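Local coordinates for protein D-alanyl-D-alanine carboxypeptidase (Streptococcus pneumoniae R6, PDB 1XP4) that probably removes the C-terminal D-alanine from cell-wall peptide precursors as a serine-type D-Ala-D-Ala carboxypeptidase, regulating peptidoglycan synthesis, at residues A[12-17]-A[248-253]; A[58-63]-A[91-96]; A[280-285]-A[312-317]. One frame throughout, in Å; residues are numbered along the deposited sequence.

Contacts 1 and 2 both belong to the carboxypeptidase domain, on opposite sides of the chain's centre and with their own centres about 33 Å apart; contact 3 lies in the C-terminal domain, its centre about 29 Å from that of contact 1 and about 40 Å from that of contact 2. Along the chain, contact 2 falls within the long excursion between the two halves of contact 1, and contact 3 follows both. Contact 1 joins the N-terminal segment to strand 244-253 of the five-stranded sheet, contact 2 packs the loop after helix 44-57 against the start of helix 93-103, and contact 3 pairs two strands. Ile316 of contact 3 touches edge strand 26-31 of that sheet, so the two domains meet there.

Contact 1. Residues A[12-17]-A[248-253]; sequences IAAKHA and TVVLNA
Val250 sets CG1 anti to its backbone N (chi1 157°) and leaves CG2 beside that N, which turns one methyl to Ala14 and the other to Ile12. Ile12, with CG1 likewise anti (chi1 -171°), extends CD1 to Val250 CG2 at 3.5 Å, the two side chains meeting at a slant; the other methyl, Val250 CG1, lies 3.9 Å from Ala14 CB. Leu270 packs on Ile12 and Thr267 on Val250, both from helix 262-277.

Two backbone hydrogen bonds join the segments. Leu251 N donates to His16 O over 2.9 Å, and Lys15 N to Asn252 O over the same distance, the second donor standing well above the carbonyl plane. The chain turns a corner at Asn252, and beyond it Ala14 and Ala253 form a single bridge. Here the N-terminal segment, leading into strand 17-21, meets strand 244-253 from much later in the chain, neighbours in the five-stranded sheet of the penicillin-recognising fold; Ala17 and Val250 are a non-hydrogen-bonded antiparallel pair. Leu251 touches Ile42, and its side chain is about 10 Å from that of Ser41, the predicted acyl-ester serine.

Lys15 and Asn252 run alongside each other in the same direction, CB to CB at 3.5 Å, while the ammonium end of the lysine leads away. The His16 ring presents its edge to Leu251 O, and its ND1 is hydrogen-bonded to Asp32 O, which probably restrains the ring's rotation.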
loop_
_atom_site.group_PDB
_atom_site.type_symbol
_atom_site.label_atom_id
_atom_site.label_comp_id
_atom_site.label_asym_id
_atom_site.label_seq_id
_atom_site.Cartn_x
_atom_site.Cartn_y
_atom_site.Cartn_z
ATOM N N ILE A 12 -16.520 12.709 2.937
ATOM C CA ILE A 12 -16.033 12.461 1.592
ATOM C C ILE A 12 -17.159 12.049 0.662
ATOM O O ILE A 12 -18.083 11.342 1.062
ATOM C CB ILE A 12 -14.936 11.379 1.596
ATOM C CG1 ILE A 12 -14.293 11.297 0.210
ATOM C CG2 ILE A 12 -15.520 10.036 2.043
ATOM C CD1 ILE A 12 -12.846 10.824 0.243
ATOM N N ALA A 13 -17.080 12.502 -0.582
ATOM C CA ALA A 13 -18.095 12.197 -1.582
ATOM C C ALA A 13 -17.831 10.831 -2.212
ATOM O O ALA A 13 -17.648 10.706 -3.431
ATOM C CB ALA A 13 -18.110 13.282 -2.645
ATOM N N ALA A 14 -17.808 9.814 -1.360
ATOM C CA ALA A 14 -17.571 8.437 -1.777
ATOM C C ALA A 14 -18.314 7.563 -0.777
ATOM O O ALA A 14 -18.505 7.971 0.369
ATOM C CB ALA A 14 -16.079 8.128 -1.747
ATOM N N LYS A 15 -18.737 6.374 -1.195
ATOM C CA LYS A 15 -19.473 5.498 -0.294
ATOM C C LYS A 15 -18.597 4.900 0.789
ATOM O O LYS A 15 -19.056 4.699 1.910
ATOM C CB LYS A 15 -20.154 4.368 -1.069
ATOM C CG LYS A 15 -21.202 4.846 -2.041
ATOM C CD LYS A 15 -22.217 3.758 -2.360
ATOM C CE LYS A 15 -23.231 4.245 -3.400
ATOM N NZ LYS A 15 -23.904 5.516 -2.988
ATOM N N HIS A 16 -17.338 4.629 0.461
ATOM C CA HIS A 16 -16.417 4.020 1.417
ATOM C C HIS A 16 -15.033 4.589 1.264
ATOM O O HIS A 16 -14.576 4.819 0.146
ATOM C CB HIS A 16 -16.331 2.518 1.178
ATOM C CG HIS A 16 -17.660 1.845 1.121
ATOM N ND1 HIS A 16 -18.362 1.494 2.254
ATOM C CD2 HIS A 16 -18.440 1.501 0.069
ATOM C CE1 HIS A 16 -19.518 0.960 1.901
ATOM N NE2 HIS A 16 -19.591 0.955 0.581
ATOM N N ALA A 17 -14.344 4.788 2.380
ATOM C CA ALA A 17 -12.998 5.326 2.310
ATOM C C ALA A 17 -12.266 5.244 3.637
ATOM O O ALA A 17 -12.887 5.167 4.699
ATOM C CB ALA A 17 -13.046 6.779 1.829
ATOM N N THR A 248 -4.297 6.450 0.733
ATOM C CA THR A 248 -5.695 6.802 0.550
ATOM C C THR A 248 -6.487 5.739 -0.201
ATOM O O THR A 248 -6.041 5.221 -1.230
ATOM C CB THR A 248 -5.779 8.155 -0.206
ATOM O OG1 THR A 248 -5.743 9.222 0.746
ATOM C CG2 THR A 248 -7.042 8.255 -1.053
ATOM N N VAL A 249 -7.664 5.420 0.325
ATOM C CA VAL A 249 -8.524 4.510 -0.382
ATOM C C VAL A 249 -9.918 5.111 -0.496
ATOM O O VAL A 249 -10.625 5.314 0.458
ATOM C CB VAL A 249 -8.546 3.234 0.434
ATOM C CG1 VAL A 249 -9.345 2.181 -0.285
ATOM C CG2 VAL A 249 -7.124 2.731 0.653
ATOM N N VAL A 250 -10.294 5.498 -1.726
ATOM C CA VAL A 250 -11.632 6.016 -1.987
ATOM C C VAL A 250 -12.361 5.001 -2.910
ATOM O O VAL A 250 -12.053 4.904 -4.079
ATOM C CB VAL A 250 -11.454 7.363 -2.731
ATOM C CG1 VAL A 250 -12.700 7.723 -3.556
ATOM C CG2 VAL A 250 -11.150 8.522 -1.805
ATOM N N LEU A 251 -13.354 4.216 -2.387
ATOM C CA LEU A 251 -14.022 3.268 -3.325
ATOM C C LEU A 251 -15.539 3.245 -3.299
ATOM O O LEU A 251 -16.155 2.214 -3.064
ATOM C CB LEU A 251 -13.631 1.806 -3.098
ATOM C CG LEU A 251 -12.668 1.525 -1.968
ATOM C CD1 LEU A 251 -13.246 0.550 -0.957
ATOM C CD2 LEU A 251 -11.423 0.850 -2.498
ATOM N N ASN A 252 -16.120 4.427 -3.467
ATOM C CA ASN A 252 -17.121 4.479 -4.481
ATOM C C ASN A 252 -17.551 5.916 -4.667
ATOM O O ASN A 252 -18.481 6.407 -4.038
ATOM C CB ASN A 252 -18.299 3.677 -4.005
ATOM C CG ASN A 252 -19.091 3.313 -5.220
ATOM O OD1 ASN A 252 -19.739 2.254 -5.276
ATOM N ND2 ASN A 252 -18.966 4.144 -6.249
ATOM N N ALA A 253 -16.766 6.670 -5.497
ATOM C CA ALA A 253 -16.845 8.098 -5.460
ATOM C C ALA A 253 -18.130 8.470 -6.083
ATOM O O ALA A 253 -18.545 7.867 -7.044
ATOM C CB ALA A 253 -15.696 8.709 -6.246
#

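Contact 2. Residues A[58-63]-A[91-96]; sequences GSITLS and YTVEEL
Leu62 and Glu94 come within 4.8 Å of each other at their CA atoms, where an irregular loop leading from helix 44-57 to strand 65-67 passes the start of helix 93-103. Segment 91-96 changes character here: Tyr91 and Thr92 are still extended, and from Val93 onward the backbone is helical, with Leu96 N bonded to Thr92 O at 2.8 Å. Glu94 N, one of the first-turn amides that have no acceptor within their own helix, points across to Leu62 O at 3.0 Å and 162°; the position of that oxygen is less certain, because the model crowds it against a neighbour.

Thr92 is the N-cap residue, but its side chain makes no capping bond. Instead, the carboxylate three residues on turns back: Glu95 OE1 takes Thr92 N at 2.8 Å and a nearly straight 172°, through the lone pair facing away from its other oxygen. That is the Glu95 half of a capping box, and the negative charge would suit the positive end of the helix dipole. The helix leads directly to Ser104, a predicted active-site residue.

Val93 puts its branched end against the loop, with CG2 3.4 Å from Thr61 O. Its CG1, anti to the backbone N (chi1 161°), is directed to Ile60 CD1 at 4.3 Å. Ile60 also packs on Ala54 and Leu55 of helix 44-57 and on Ile116 of helix 106-117. Further out, Leu62 CD2 rests 4.0 Å from Glu94 CB, the two side chains crossing at a slant.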
loop_
_atom_site.group_PDB
_atom_site.type_symbol
_atom_site.label_atom_id
_atom_site.label_comp_id
_atom_site.label_asym_id
_atom_site.label_seq_id
_atom_site.Cartn_x
_atom_site.Cartn_y
_atom_site.Cartn_z
ATOM N N GLY A 58 13.545 -15.025 -6.581
ATOM C CA GLY A 58 14.414 -15.384 -7.684
ATOM C C GLY A 58 13.845 -16.297 -8.765
ATOM O O GLY A 58 14.521 -16.539 -9.770
ATOM N N SER A 59 12.626 -16.804 -8.578
ATOM C CA SER A 59 12.007 -17.686 -9.562
ATOM C C SER A 59 11.761 -16.989 -10.906
ATOM O O SER A 59 11.652 -17.644 -11.940
ATOM C CB SER A 59 10.703 -18.281 -9.008
ATOM O OG SER A 59 9.850 -17.295 -8.458
ATOM N N ILE A 60 11.660 -15.662 -10.888
ATOM C CA ILE A 60 11.499 -14.893 -12.117
ATOM C C ILE A 60 12.374 -13.660 -11.977
ATOM O O ILE A 60 12.817 -13.336 -10.878
ATOM C CB ILE A 60 10.045 -14.415 -12.374
ATOM C CG1 ILE A 60 9.531 -13.605 -11.182
ATOM C CG2 ILE A 60 9.163 -15.590 -12.686
ATOM C CD1 ILE A 60 8.198 -12.940 -11.420
ATOM N N THR A 61 12.626 -12.985 -13.091
ATOM C CA THR A 61 13.443 -11.785 -13.082
ATOM C C THR A 61 12.742 -10.759 -13.947
ATOM O O THR A 61 11.869 -11.102 -14.742
ATOM C CB THR A 61 14.836 -12.046 -13.668
ATOM O OG1 THR A 61 14.720 -12.337 -15.067
ATOM C CG2 THR A 61 15.505 -13.218 -12.959
ATOM N N LEU A 62 13.131 -9.499 -13.802
ATOM C CA LEU A 62 12.520 -8.425 -14.570
ATOM C C LEU A 62 12.578 -8.617 -16.083
ATOM O O LEU A 62 11.665 -8.196 -16.791
ATOM C CB LEU A 62 13.152 -7.084 -14.188
ATOM C CG LEU A 62 12.779 -6.636 -12.764
ATOM C CD1 LEU A 62 13.574 -5.425 -12.347
ATOM C CD2 LEU A 62 11.291 -6.332 -12.701
ATOM N N SER A 63 13.628 -9.259 -16.588
ATOM C CA SER A 63 13.754 -9.448 -18.035
ATOM C C SER A 63 13.240 -10.791 -18.542
ATOM O O SER A 63 13.361 -11.105 -19.730
ATOM C CB SER A 63 15.211 -9.287 -18.454
ATOM O OG SER A 63 15.973 -10.401 -18.032
ATOM N N TYR A 91 6.078 -11.110 -23.630
ATOM C CA TYR A 91 6.664 -9.896 -23.121
ATOM C C TYR A 91 7.389 -10.112 -21.813
ATOM O O TYR A 91 7.226 -11.131 -21.152
ATOM C CB TYR A 91 5.590 -8.819 -22.948
ATOM C CG TYR A 91 4.946 -8.405 -24.249
ATOM C CD1 TYR A 91 3.897 -9.150 -24.797
ATOM C CD2 TYR A 91 5.430 -7.310 -24.973
ATOM C CE1 TYR A 91 3.353 -8.826 -26.039
ATOM C CE2 TYR A 91 4.891 -6.974 -26.213
ATOM C CZ TYR A 91 3.857 -7.741 -26.742
ATOM O OH TYR A 91 3.353 -7.450 -27.982
ATOM N N THR A 92 8.193 -9.121 -21.461
ATOM C CA THR A 92 8.987 -9.118 -20.250
ATOM C C THR A 92 8.142 -8.945 -18.988
ATOM O O THR A 92 7.080 -8.314 -19.016
ATOM C CB THR A 92 10.039 -7.986 -20.348
ATOM O OG1 THR A 92 11.250 -8.520 -20.886
ATOM C CG2 THR A 92 10.308 -7.361 -19.009
ATOM N N VAL A 93 8.613 -9.523 -17.887
ATOM C CA VAL A 93 7.935 -9.402 -16.605
ATOM C C VAL A 93 7.792 -7.908 -16.314
ATOM O O VAL A 93 6.712 -7.426 -15.980
ATOM C CB VAL A 93 8.763 -10.057 -15.465
ATOM C CG1 VAL A 93 8.299 -9.539 -14.109
ATOM C CG2 VAL A 93 8.619 -11.569 -15.514
ATOM N N GLU A 94 8.899 -7.185 -16.445
ATOM C CA GLU A 94 8.911 -5.752 -16.209
ATOM C C GLU A 94 7.919 -5.068 -17.141
ATOM O O GLU A 94 7.233 -4.124 -16.753
ATOM C CB GLU A 94 10.322 -5.189 -16.437
ATOM C CG GLU A 94 10.451 -3.679 -16.234
ATOM C CD GLU A 94 11.890 -3.177 -16.347
ATOM O OE1 GLU A 94 12.521 -3.392 -17.403
ATOM O OE2 GLU A 94 12.393 -2.561 -15.381
ATOM N N GLU A 95 7.832 -5.547 -18.372
ATOM C CA GLU A 95 6.916 -4.941 -19.320
ATOM C C GLU A 95 5.467 -5.116 -18.880
ATOM O O GLU A 95 4.683 -4.162 -18.899
ATOM C CB GLU A 95 7.143 -5.528 -20.715
ATOM C CG GLU A 95 8.544 -5.258 -21.235
ATOM C CD GLU A 95 8.713 -5.603 -22.698
ATOM O OE1 GLU A 95 8.575 -6.797 -23.056
ATOM O OE2 GLU A 95 8.989 -4.670 -23.491
ATOM N N LEU A 96 5.115 -6.330 -18.470
ATOM C CA LEU A 96 3.757 -6.602 -18.014
ATOM C C LEU A 96 3.475 -5.856 -16.714
ATOM O O LEU A 96 2.387 -5.314 -16.515
ATOM C CB LEU A 96 3.562 -8.100 -17.815
ATOM C CG LEU A 96 3.709 -8.923 -19.092
ATOM C CD1 LEU A 96 3.592 -10.399 -18.756
ATOM C CD2 LEU A 96 2.644 -8.501 -20.101
#

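Contact 3. Residues A[280-285]-A[312-317]; sequences LRKIVQ and DIYLIE
Leu315 O receives two donors from the strand alongside: Arg281 N at 3.1 Å, nearly in line with the carbonyl bond, and the CA-H of Leu280, whose carbon lies 3.3 Å away. Leu315 N donates back to Arg281 O, closing a hydrogen-bonded antiparallel pair.

Farther on, Ile313 O takes Ile283 N at 3.1 Å while Ile313 N donates to Val284 O. Ile283 and Val284 therefore both sit opposite Ile313, a classic beta bulge in an antiparallel strand pair of the PBP5-type C-terminal domain. Ile283 holds CG1 between its backbone N and carbonyl carbon (chi1 59°), and that branch carries CD1 to Leu315 CD1 at 3.5 Å, with the two side chains at about right angles. Phe369 of strand 368-373 covers Ile313 and Leu315.

On the face with Leu280 and Ile316, Lys282 lays its aliphatic chain over the Tyr314 ring, CB 3.8 Å from the centroid in a CH-pi contact. The chain then bends at chi3 and brings NZ to Asp312 OD2 at 3.7 Å, a long salt bridge; the other oxygen, Asp312 OD1, accepts Gln286 N. Arg281 and Glu317 form a second long pair, NH1 to OE2 at 4.0 Å, with OE2 at the guanidinium edge. Backbone bonds and apolar packing thus probably hold the two strands together, the distant charge pairs contributing at most a weaker attraction.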
loop_
_atom_site.group_PDB
_atom_site.type_symbol
_atom_site.label_atom_id
_atom_site.label_comp_id
_atom_site.label_asym_id
_atom_site.label_seq_id
_atom_site.Cartn_x
_atom_site.Cartn_y
_atom_site.Cartn_z
ATOM N N LEU A 280 3.162 16.352 11.780
ATOM C CA LEU A 280 4.236 15.554 12.361
ATOM C C LEU A 280 5.087 16.447 13.253
ATOM O O LEU A 280 5.841 17.278 12.749
ATOM C CB LEU A 280 5.138 14.956 11.273
ATOM C CG LEU A 280 4.622 13.863 10.336
ATOM C CD1 LEU A 280 5.733 13.490 9.370
ATOM C CD2 LEU A 280 4.172 12.638 11.138
ATOM N N ARG A 281 4.959 16.291 14.567
ATOM C CA ARG A 281 5.756 17.087 15.488
ATOM C C ARG A 281 6.975 16.253 15.860
ATOM O O ARG A 281 6.839 15.088 16.227
ATOM C CB ARG A 281 4.949 17.433 16.744
ATOM C CG ARG A 281 5.651 18.446 17.643
ATOM C CD ARG A 281 4.827 18.855 18.865
ATOM N NE ARG A 281 5.523 19.877 19.650
ATOM C CZ ARG A 281 5.089 20.363 20.812
ATOM N NH1 ARG A 281 3.949 19.922 21.331
ATOM N NH2 ARG A 281 5.796 21.288 21.456
ATOM N N LYS A 282 8.167 16.834 15.740
ATOM C CA LYS A 282 9.394 16.116 16.075
ATOM C C LYS A 282 9.545 16.102 17.590
ATOM O O LYS A 282 9.544 17.154 18.228
ATOM C CB LYS A 282 10.607 16.793 15.422
ATOM C CG LYS A 282 11.921 16.021 15.565
ATOM C CD LYS A 282 12.978 16.492 14.566
ATOM C CE LYS A 282 13.313 17.968 14.738
ATOM N NZ LYS A 282 14.263 18.459 13.699
ATOM N N ILE A 283 9.663 14.905 18.162
ATOM C CA ILE A 283 9.796 14.761 19.608
ATOM C C ILE A 283 11.220 14.487 20.074
ATOM O O ILE A 283 11.618 14.936 21.147
ATOM C CB ILE A 283 8.885 13.635 20.157
ATOM C CG1 ILE A 283 9.227 12.302 19.488
ATOM C CG2 ILE A 283 7.429 14.010 19.956
ATOM C CD1 ILE A 283 8.540 11.101 20.120
ATOM N N VAL A 284 11.978 13.738 19.282
ATOM C CA VAL A 284 13.357 13.431 19.636
ATOM C C VAL A 284 14.258 13.723 18.449
ATOM O O VAL A 284 13.920 13.434 17.301
ATOM C CB VAL A 284 13.534 11.951 20.064
ATOM C CG1 VAL A 284 14.970 11.700 20.516
ATOM C CG2 VAL A 284 12.572 11.621 21.187
ATOM N N GLN A 285 15.409 14.310 18.747
ATOM C CA GLN A 285 16.387 14.683 17.743
ATOM C C GLN A 285 17.426 13.582 17.645
ATOM O O GLN A 285 17.778 12.957 18.646
ATOM C CB GLN A 285 17.065 15.981 18.166
ATOM C CG GLN A 285 17.345 16.958 17.055
ATOM C CD GLN A 285 16.563 18.242 17.236
ATOM O OE1 GLN A 285 16.142 18.571 18.354
ATOM N NE2 GLN A 285 16.369 18.986 16.144
ATOM N N ASP A 312 15.856 11.075 13.032
ATOM C CA ASP A 312 14.932 11.968 13.741
ATOM C C ASP A 312 13.548 11.264 13.956
ATOM O O ASP A 312 12.991 10.676 13.046
ATOM C CB ASP A 312 14.756 13.250 12.870
ATOM C CG ASP A 312 15.777 14.369 13.206
ATOM O OD1 ASP A 312 16.466 14.239 14.193
ATOM O OD2 ASP A 312 15.848 15.367 12.494
ATOM N N ILE A 313 12.969 11.381 15.144
ATOM C CA ILE A 313 11.692 10.753 15.430
ATOM C C ILE A 313 10.542 11.748 15.447
ATOM O O ILE A 313 10.596 12.767 16.136
ATOM C CB ILE A 313 11.749 10.004 16.776
ATOM C CG1 ILE A 313 12.835 8.924 16.707
ATOM C CG2 ILE A 313 10.395 9.373 17.093
ATOM C CD1 ILE A 313 12.981 8.101 17.972
ATOM N N TYR A 314 9.510 11.439 14.664
ATOM C CA TYR A 314 8.309 12.262 14.572
ATOM C C TYR A 314 7.086 11.418 14.929
ATOM O O TYR A 314 7.122 10.186 14.850
ATOM C CB TYR A 314 8.122 12.820 13.153
ATOM C CG TYR A 314 9.165 13.818 12.707
ATOM C CD1 TYR A 314 10.433 13.404 12.310
ATOM C CD2 TYR A 314 8.874 15.180 12.668
ATOM C CE1 TYR A 314 11.391 14.325 11.877
ATOM C CE2 TYR A 314 9.821 16.111 12.240
ATOM C CZ TYR A 314 11.076 15.676 11.844
ATOM O OH TYR A 314 12.012 16.591 11.413
ATOM N N LEU A 315 6.009 12.096 15.318
ATOM C CA LEU A 315 4.753 11.442 15.673
ATOM C C LEU A 315 3.612 12.219 15.043
ATOM O O LEU A 315 3.723 13.426 14.828
ATOM C CB LEU A 315 4.544 11.444 17.184
ATOM C CG LEU A 315 5.571 10.791 18.100
ATOM C CD1 LEU A 315 5.079 10.951 19.500
ATOM C CD2 LEU A 315 5.754 9.326 17.774
ATOM N N ILE A 316 2.520 11.525 14.743
ATOM C CA ILE A 316 1.359 12.186 14.175
ATOM C C ILE A 316 0.656 12.864 15.345
ATOM O O ILE A 316 0.498 12.262 16.401
ATOM C CB ILE A 316 0.384 11.187 13.538
ATOM C CG1 ILE A 316 1.122 10.281 12.566
ATOM C CG2 ILE A 316 -0.704 11.939 12.783
ATOM C CD1 ILE A 316 0.196 9.364 11.819
ATOM N N GLU A 317 0.244 14.114 15.166
ATOM C CA GLU A 317 -0.440 14.842 16.227
ATOM C C GLU A 317 -1.571 15.683 15.640
ATOM O O GLU A 317 -1.380 16.400 14.654
ATOM C CB GLU A 317 0.551 15.747 16.974
ATOM C CG GLU A 317 -0.047 16.516 18.155
ATOM C CD GLU A 317 0.955 17.467 18.809
ATOM O OE1 GLU A 317 1.630 18.217 18.069
ATOM O OE2 GLU A 317 1.060 17.477 20.058
#